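Local coordinates for protein ethanolamine kinase Pv091845 (Plasmodium vivax, PDB 2QG7) that probably phosphorylates ethanolamine, the first step in making phosphatidylethanolamine from ethanolamine, at residues E71-Y76 with L96-D101; D109-Q114 with V127-K132. All blocks are in the same frame, centred on the assembly; numbering follows the deposited sequence.

Interaction 1: E71-Y76 with L96-D101; sequences ELLKKY and LHYGKD
Methyl CD1 of Leu73 rests against two neighbouring side chains, His97 and Tyr98, touching His97 at CB (3.8 Å from Leu73 CD1) and the Tyr98 ring at CE1 (also 3.8 Å from Leu73 CD1). Against the imidazole the methyl lies at the edge, near the ring plane; against the phenol it comes in obliquely. Leu73 slides past each of the two in the opposite direction. The histidine turns back over its neighbour: with CG anti to the backbone N (chi1 177°), ND1 of His97 sits 3.7 Å above one face of the Tyr98 ring, displaced toward the rim. These residues belong to two consecutive helices, 65-75 and 84-98, packed on each other near their C-terminal ends; Tyr93 and Val94 of the second helix also touch the Leu73 side chain, and Tyr98 stacks on Phe174 of the five-stranded sheet. On the exposed side Lys74 reaches the phenol with its end. A bend at chi2 (-83°) carries the chain obliquely across Tyr98, where Lys74 NZ donates a weak hydrogen bond to Tyr98 OH at 3.4 Å. Lys74 CE stands equally close to that hydroxyl, while its nearest atom on the imidazole, His97 CE1, is 4.4 Å away.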
loop_
_atom_site.group_PDB
_atom_site.type_symbol
_atom_site.label_atom_id
_atom_site.label_comp_id
_atom_site.label_asym_id
_atom_site.label_seq_id
_atom_site.Cartn_x
_atom_site.Cartn_y
_atom_site.Cartn_z
ATOM N N GLU D 71 -2.242 -29.508 -34.032
ATOM C CA GLU D 71 -2.311 -28.151 -34.629
ATOM C C GLU D 71 -3.105 -27.093 -33.833
ATOM O O GLU D 71 -2.879 -25.883 -33.998
ATOM C CB GLU D 71 -2.728 -28.178 -36.116
ATOM C CG GLU D 71 -3.994 -28.978 -36.419
ATOM C CD GLU D 71 -4.247 -29.175 -37.911
ATOM O OE1 GLU D 71 -4.190 -30.361 -38.360
ATOM O OE2 GLU D 71 -4.514 -28.163 -38.634
ATOM N N LEU D 72 -4.013 -27.541 -32.968
ATOM C CA LEU D 72 -4.739 -26.621 -32.063
ATOM C C LEU D 72 -3.864 -26.140 -30.910
ATOM O O LEU D 72 -4.024 -25.016 -30.446
ATOM C CB LEU D 72 -6.051 -27.237 -31.519
ATOM C CG LEU D 72 -7.206 -27.541 -32.504
ATOM C CD1 LEU D 72 -8.341 -28.346 -31.834
ATOM C CD2 LEU D 72 -7.712 -26.267 -33.202
ATOM N N LEU D 73 -2.945 -26.995 -30.466
ATOM C CA LEU D 73 -1.975 -26.645 -29.419
ATOM C C LEU D 73 -0.953 -25.645 -29.908
ATOM O O LEU D 73 -0.464 -24.830 -29.127
ATOM C CB LEU D 73 -1.251 -27.881 -28.883
ATOM C CG LEU D 73 -2.030 -28.765 -27.908
ATOM C CD1 LEU D 73 -1.319 -30.109 -27.737
ATOM C CD2 LEU D 73 -2.216 -28.092 -26.592
ATOM N N LYS D 74 -0.628 -25.733 -31.196
ATOM C CA LYS D 74 0.343 -24.852 -31.851
ATOM C C LYS D 74 -0.291 -23.519 -32.230
ATOM O O LYS D 74 0.389 -22.493 -32.259
ATOM C CB LYS D 74 0.902 -25.516 -33.114
ATOM C CG LYS D 74 1.628 -26.827 -32.872
ATOM C CD LYS D 74 3.096 -26.592 -32.451
ATOM C CE LYS D 74 3.626 -27.933 -31.826
ATOM N NZ LYS D 74 5.049 -27.674 -31.390
ATOM N N LYS D 75 -1.588 -23.535 -32.522
ATOM C CA LYS D 75 -2.282 -22.306 -32.895
ATOM C C LYS D 75 -2.674 -21.416 -31.712
ATOM O O LYS D 75 -2.724 -20.197 -31.865
ATOM C CB LYS D 75 -3.496 -22.602 -33.790
ATOM C CG LYS D 75 -4.178 -21.317 -34.393
ATOM C CD LYS D 75 -4.932 -21.637 -35.685
ATOM C CE LYS D 75 -6.356 -22.064 -35.412
ATOM N NZ LYS D 75 -7.127 -22.188 -36.694
ATOM N N TYR D 76 -2.951 -22.019 -30.549
ATOM C CA TYR D 76 -3.455 -21.275 -29.377
ATOM C C TYR D 76 -2.510 -21.373 -28.200
ATOM O O TYR D 76 -2.658 -22.226 -27.328
ATOM C CB TYR D 76 -4.880 -21.723 -28.996
ATOM C CG TYR D 76 -5.871 -21.479 -30.118
ATOM C CD1 TYR D 76 -6.250 -22.513 -30.958
ATOM C CD2 TYR D 76 -6.383 -20.200 -30.364
ATOM C CE1 TYR D 76 -7.125 -22.297 -32.008
ATOM C CE2 TYR D 76 -7.271 -19.965 -31.417
ATOM C CZ TYR D 76 -7.635 -21.025 -32.237
ATOM O OH TYR D 76 -8.503 -20.830 -33.295
ATOM N N LEU D 96 -2.652 -35.438 -24.644
ATOM C CA LEU D 96 -2.818 -36.314 -25.790
ATOM C C LEU D 96 -1.599 -36.273 -26.721
ATOM O O LEU D 96 -1.182 -37.314 -27.240
ATOM C CB LEU D 96 -4.117 -35.970 -26.546
ATOM C CG LEU D 96 -4.523 -36.720 -27.832
ATOM C CD1 LEU D 96 -4.848 -38.215 -27.597
ATOM C CD2 LEU D 96 -5.694 -36.006 -28.467
ATOM N N HIS D 97 -1.047 -35.078 -26.934
ATOM C CA HIS D 97 0.063 -34.877 -27.857
ATOM C C HIS D 97 1.396 -34.858 -27.109
ATOM O O HIS D 97 2.264 -35.715 -27.336
ATOM C CB HIS D 97 -0.139 -33.577 -28.662
ATOM C CG HIS D 97 0.989 -33.258 -29.598
ATOM N ND1 HIS D 97 1.592 -32.015 -29.646
ATOM C CD2 HIS D 97 1.640 -34.028 -30.509
ATOM C CE1 HIS D 97 2.560 -32.026 -30.548
ATOM N NE2 HIS D 97 2.609 -33.235 -31.088
ATOM N N TYR D 98 1.554 -33.885 -26.212
ATOM C CA TYR D 98 2.821 -33.686 -25.497
ATOM C C TYR D 98 3.134 -34.823 -24.502
ATOM O O TYR D 98 4.259 -35.342 -24.468
ATOM C CB TYR D 98 2.839 -32.303 -24.815
ATOM C CG TYR D 98 2.957 -31.150 -25.779
ATOM C CD1 TYR D 98 2.051 -30.080 -25.733
ATOM C CD2 TYR D 98 3.991 -31.114 -26.747
ATOM C CE1 TYR D 98 2.154 -28.994 -26.630
ATOM C CE2 TYR D 98 4.111 -30.029 -27.651
ATOM C CZ TYR D 98 3.182 -28.975 -27.592
ATOM O OH TYR D 98 3.289 -27.904 -28.472
ATOM N N GLY D 99 2.118 -35.197 -23.721
ATOM C CA GLY D 99 2.220 -36.238 -22.721
ATOM C C GLY D 99 1.670 -37.564 -23.201
ATOM O O GLY D 99 0.962 -38.248 -22.468
ATOM N N LYS D 100 2.020 -37.926 -24.431
ATOM C CA LYS D 100 1.521 -39.144 -25.079
ATOM C C LYS D 100 2.129 -40.410 -24.474
ATOM O O LYS D 100 1.445 -41.429 -24.348
ATOM C CB LYS D 100 1.778 -39.090 -26.589
ATOM C CG LYS D 100 3.206 -38.718 -26.947
ATOM C CD LYS D 100 3.487 -38.925 -28.418
ATOM C CE LYS D 100 5.010 -38.878 -28.688
ATOM N NZ LYS D 100 5.324 -38.988 -30.160
ATOM N N ASP D 101 3.408 -40.335 -24.095
ATOM C CA ASP D 101 4.129 -41.467 -23.486
ATOM C C ASP D 101 3.951 -41.478 -21.977
ATOM O O ASP D 101 4.669 -42.178 -21.270
ATOM C CB ASP D 101 5.617 -41.428 -23.842
ATOM C CG ASP D 101 5.857 -41.174 -25.335
ATOM O OD1 ASP D 101 5.040 -41.624 -26.186
ATOM O OD2 ASP D 101 6.863 -40.508 -25.663
#

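Interaction 2: D109-Q114 with V127-K132; sequences DSLEFQ and VKDMSK
Glu112 and Lys128 bind each other through both of their backbone polar groups, forming an antiparallel hydrogen-bonded pair. The bond from Lys128 N to Glu112 O is short and nearly straight, 2.7 Å with 169° at the hydrogen, and its donor lies in the carbonyl plane. Its partner, from Glu112 N to Lys128 O, measures 3.0 Å and is more bent (148°), the donor tilted 29° from the plane of the carbonyl. Each acceptor also receives a CA-H...O contact: Leu111 CA lies 3.3 Å from Lys128 O, and Val127 CA lies 3.4 Å from Glu112 O. This exchange joins strands 112-116 and 122-128, the beta hairpin at one margin of the antiparallel five-stranded sheet in the protein-kinase-like fold. Gln114 bonds through its backbone to Lys126, and Val127 bonds on its other edge to Tyr136 of strand 136-141. Beside the bonded pair, Phe113 and Val127 form a non-hydrogen-bonded pair whose side chains lie alongside each other and point the same way; Val127 CG2 approaches Phe113 CE2 obliquely at 3.6 Å. The same sheet face receives Tyr88, Cys91 and Lys92 of helix 84-98, all touching Phe113. Leu111 CD2 meets Val127 CG1 and OD1 of Asp129. Glu112 and Lys128 occupy the other sheet face, their CB atoms 3.6 Å apart. Beyond CB the chains separate: Glu112 bends at chi2 whereas Lys128 stays extended, leaving Glu112 OE2 and Lys128 NZ 6.0 Å apart, too far for a salt bridge.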
loop_
_atom_site.group_PDB
_atom_site.type_symbol
_atom_site.label_atom_id
_atom_site.label_comp_id
_atom_site.label_asym_id
_atom_site.label_seq_id
_atom_site.Cartn_x
_atom_site.Cartn_y
_atom_site.Cartn_z
ATOM N N ASP D 109 -9.303 -40.381 -21.765
ATOM C CA ASP D 109 -9.711 -38.997 -21.528
ATOM C C ASP D 109 -10.688 -39.025 -20.338
ATOM O O ASP D 109 -11.694 -38.252 -20.261
ATOM C CB ASP D 109 -10.331 -38.362 -22.791
ATOM C CG ASP D 109 -11.651 -39.017 -23.214
ATOM O OD1 ASP D 109 -11.794 -40.252 -23.049
ATOM O OD2 ASP D 109 -12.544 -38.288 -23.736
ATOM N N SER D 110 -10.364 -39.954 -19.418
ATOM C CA SER D 110 -11.010 -40.068 -18.112
ATOM C C SER D 110 -10.115 -39.425 -17.042
ATOM O O SER D 110 -10.149 -39.807 -15.854
ATOM C CB SER D 110 -11.257 -41.545 -17.769
ATOM O OG SER D 110 -11.958 -42.209 -18.814
ATOM N N LEU D 111 -9.304 -38.459 -17.480
ATOM C CA LEU D 111 -8.391 -37.778 -16.583
ATOM C C LEU D 111 -9.142 -36.681 -15.847
ATOM O O LEU D 111 -9.951 -35.969 -16.436
ATOM C CB LEU D 111 -7.201 -37.197 -17.347
ATOM C CG LEU D 111 -6.330 -38.113 -18.227
ATOM C CD1 LEU D 111 -5.700 -37.297 -19.348
ATOM C CD2 LEU D 111 -5.265 -38.829 -17.412
ATOM N N GLU D 112 -8.890 -36.585 -14.548
ATOM C CA GLU D 112 -9.440 -35.541 -13.707
ATOM C C GLU D 112 -8.519 -34.325 -13.764
ATOM O O GLU D 112 -7.326 -34.437 -13.478
ATOM C CB GLU D 112 -9.550 -36.054 -12.261
ATOM C CG GLU D 112 -10.855 -36.802 -11.932
ATOM C CD GLU D 112 -11.968 -35.869 -11.437
ATOM O OE1 GLU D 112 -12.221 -34.788 -12.077
ATOM O OE2 GLU D 112 -12.586 -36.218 -10.395
ATOM N N PHE D 113 -9.067 -33.173 -14.144
ATOM C CA PHE D 113 -8.302 -31.934 -14.180
ATOM C C PHE D 113 -8.759 -30.989 -13.099
ATOM O O PHE D 113 -9.951 -30.740 -12.966
ATOM C CB PHE D 113 -8.435 -31.244 -15.534
ATOM C CG PHE D 113 -7.824 -32.005 -16.649
ATOM C CD1 PHE D 113 -8.633 -32.684 -17.563
ATOM C CD2 PHE D 113 -6.436 -32.058 -16.787
ATOM C CE1 PHE D 113 -8.071 -33.410 -18.605
ATOM C CE2 PHE D 113 -5.858 -32.782 -17.821
ATOM C CZ PHE D 113 -6.682 -33.459 -18.734
ATOM N N GLN D 114 -7.806 -30.466 -12.326
ATOM C CA GLN D 114 -8.103 -29.452 -11.315
ATOM C C GLN D 114 -7.113 -28.268 -11.343
ATOM O O GLN D 114 -5.900 -28.439 -11.180
ATOM C CB GLN D 114 -8.233 -30.086 -9.914
ATOM C CG GLN D 114 -8.813 -29.161 -8.817
ATOM C CD GLN D 114 -9.992 -28.281 -9.303
ATOM O OE1 GLN D 114 -9.928 -27.042 -9.205
ATOM N NE2 GLN D 114 -11.069 -28.920 -9.822
ATOM N N VAL D 127 -3.402 -33.041 -12.885
ATOM C CA VAL D 127 -3.984 -34.069 -13.742
ATOM C C VAL D 127 -4.005 -35.379 -12.958
ATOM O O VAL D 127 -2.956 -35.866 -12.549
ATOM C CB VAL D 127 -3.147 -34.274 -15.049
ATOM C CG1 VAL D 127 -3.822 -35.271 -15.992
ATOM C CG2 VAL D 127 -2.899 -32.956 -15.749
ATOM N N LYS D 128 -5.192 -35.944 -12.743
ATOM C CA LYS D 128 -5.312 -37.230 -12.032
ATOM C C LYS D 128 -5.659 -38.361 -13.002
ATOM O O LYS D 128 -6.349 -38.136 -13.989
ATOM C CB LYS D 128 -6.356 -37.156 -10.905
ATOM C CG LYS D 128 -6.232 -35.920 -9.981
ATOM C CD LYS D 128 -7.116 -36.120 -8.719
ATOM C CE LYS D 128 -7.552 -34.741 -8.143
ATOM N NZ LYS D 128 -8.059 -35.012 -6.580
ATOM N N ASP D 129 -5.172 -39.572 -12.733
ATOM C CA ASP D 129 -5.600 -40.755 -13.507
ATOM C C ASP D 129 -6.224 -41.824 -12.602
ATOM O O ASP D 129 -5.615 -42.232 -11.602
ATOM C CB ASP D 129 -4.437 -41.342 -14.325
ATOM C CG ASP D 129 -4.906 -42.285 -15.432
ATOM O OD1 ASP D 129 -6.126 -42.312 -15.743
ATOM O OD2 ASP D 129 -4.046 -42.993 -16.012
ATOM N N MET D 130 -7.447 -42.245 -12.955
ATOM C CA MET D 130 -8.150 -43.303 -12.228
ATOM C C MET D 130 -7.422 -44.647 -12.386
ATOM O O MET D 130 -7.017 -45.282 -11.390
ATOM C CB MET D 130 -9.618 -43.417 -12.713
ATOM C CG MET D 130 -10.435 -44.566 -12.088
ATOM S SD MET D 130 -10.432 -46.121 -13.032
ATOM C CE MET D 130 -11.137 -47.245 -11.811
ATOM N N SER D 131 -7.254 -45.055 -13.644
ATOM C CA SER D 131 -6.784 -46.405 -14.003
ATOM C C SER D 131 -5.343 -46.738 -13.593
ATOM O O SER D 131 -5.022 -47.909 -13.335
ATOM C CB SER D 131 -6.992 -46.664 -15.508
ATOM O OG SER D 131 -6.215 -45.772 -16.311
ATOM N N LYS D 132 -4.488 -45.715 -13.541
ATOM C CA LYS D 132 -3.079 -45.882 -13.163
ATOM C C LYS D 132 -2.792 -45.235 -11.815
ATOM O O LYS D 132 -1.699 -45.406 -11.264
ATOM C CB LYS D 132 -2.145 -45.316 -14.246
ATOM C CG LYS D 132 -1.993 -46.215 -15.477
ATOM C CD LYS D 132 -0.934 -47.302 -15.249
ATOM C CE LYS D 132 0.489 -46.710 -15.244
ATOM N NZ LYS D 132 1.547 -47.679 -14.704
#

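In the fold
Interaction 1 closes before interaction 2 opens along the chain, and helix 84-98 relates them in space. Near its C-terminal end the helix packs against helix 65-75 in interaction 1, while an earlier part of it covers the sheet face that carries Phe113 in interaction 2. The two contacts do not touch: their centres are about 17 Å apart and their nearest atoms about 6 Å. Tyr98 gives interaction 1 a link of its own to the five-stranded sheet through Phe174, on the strand at the margin opposite 112-116. Both contacts lie on the same side of the chain's centre, about 26 and 28 Å from it, at the periphery of the kinase fold.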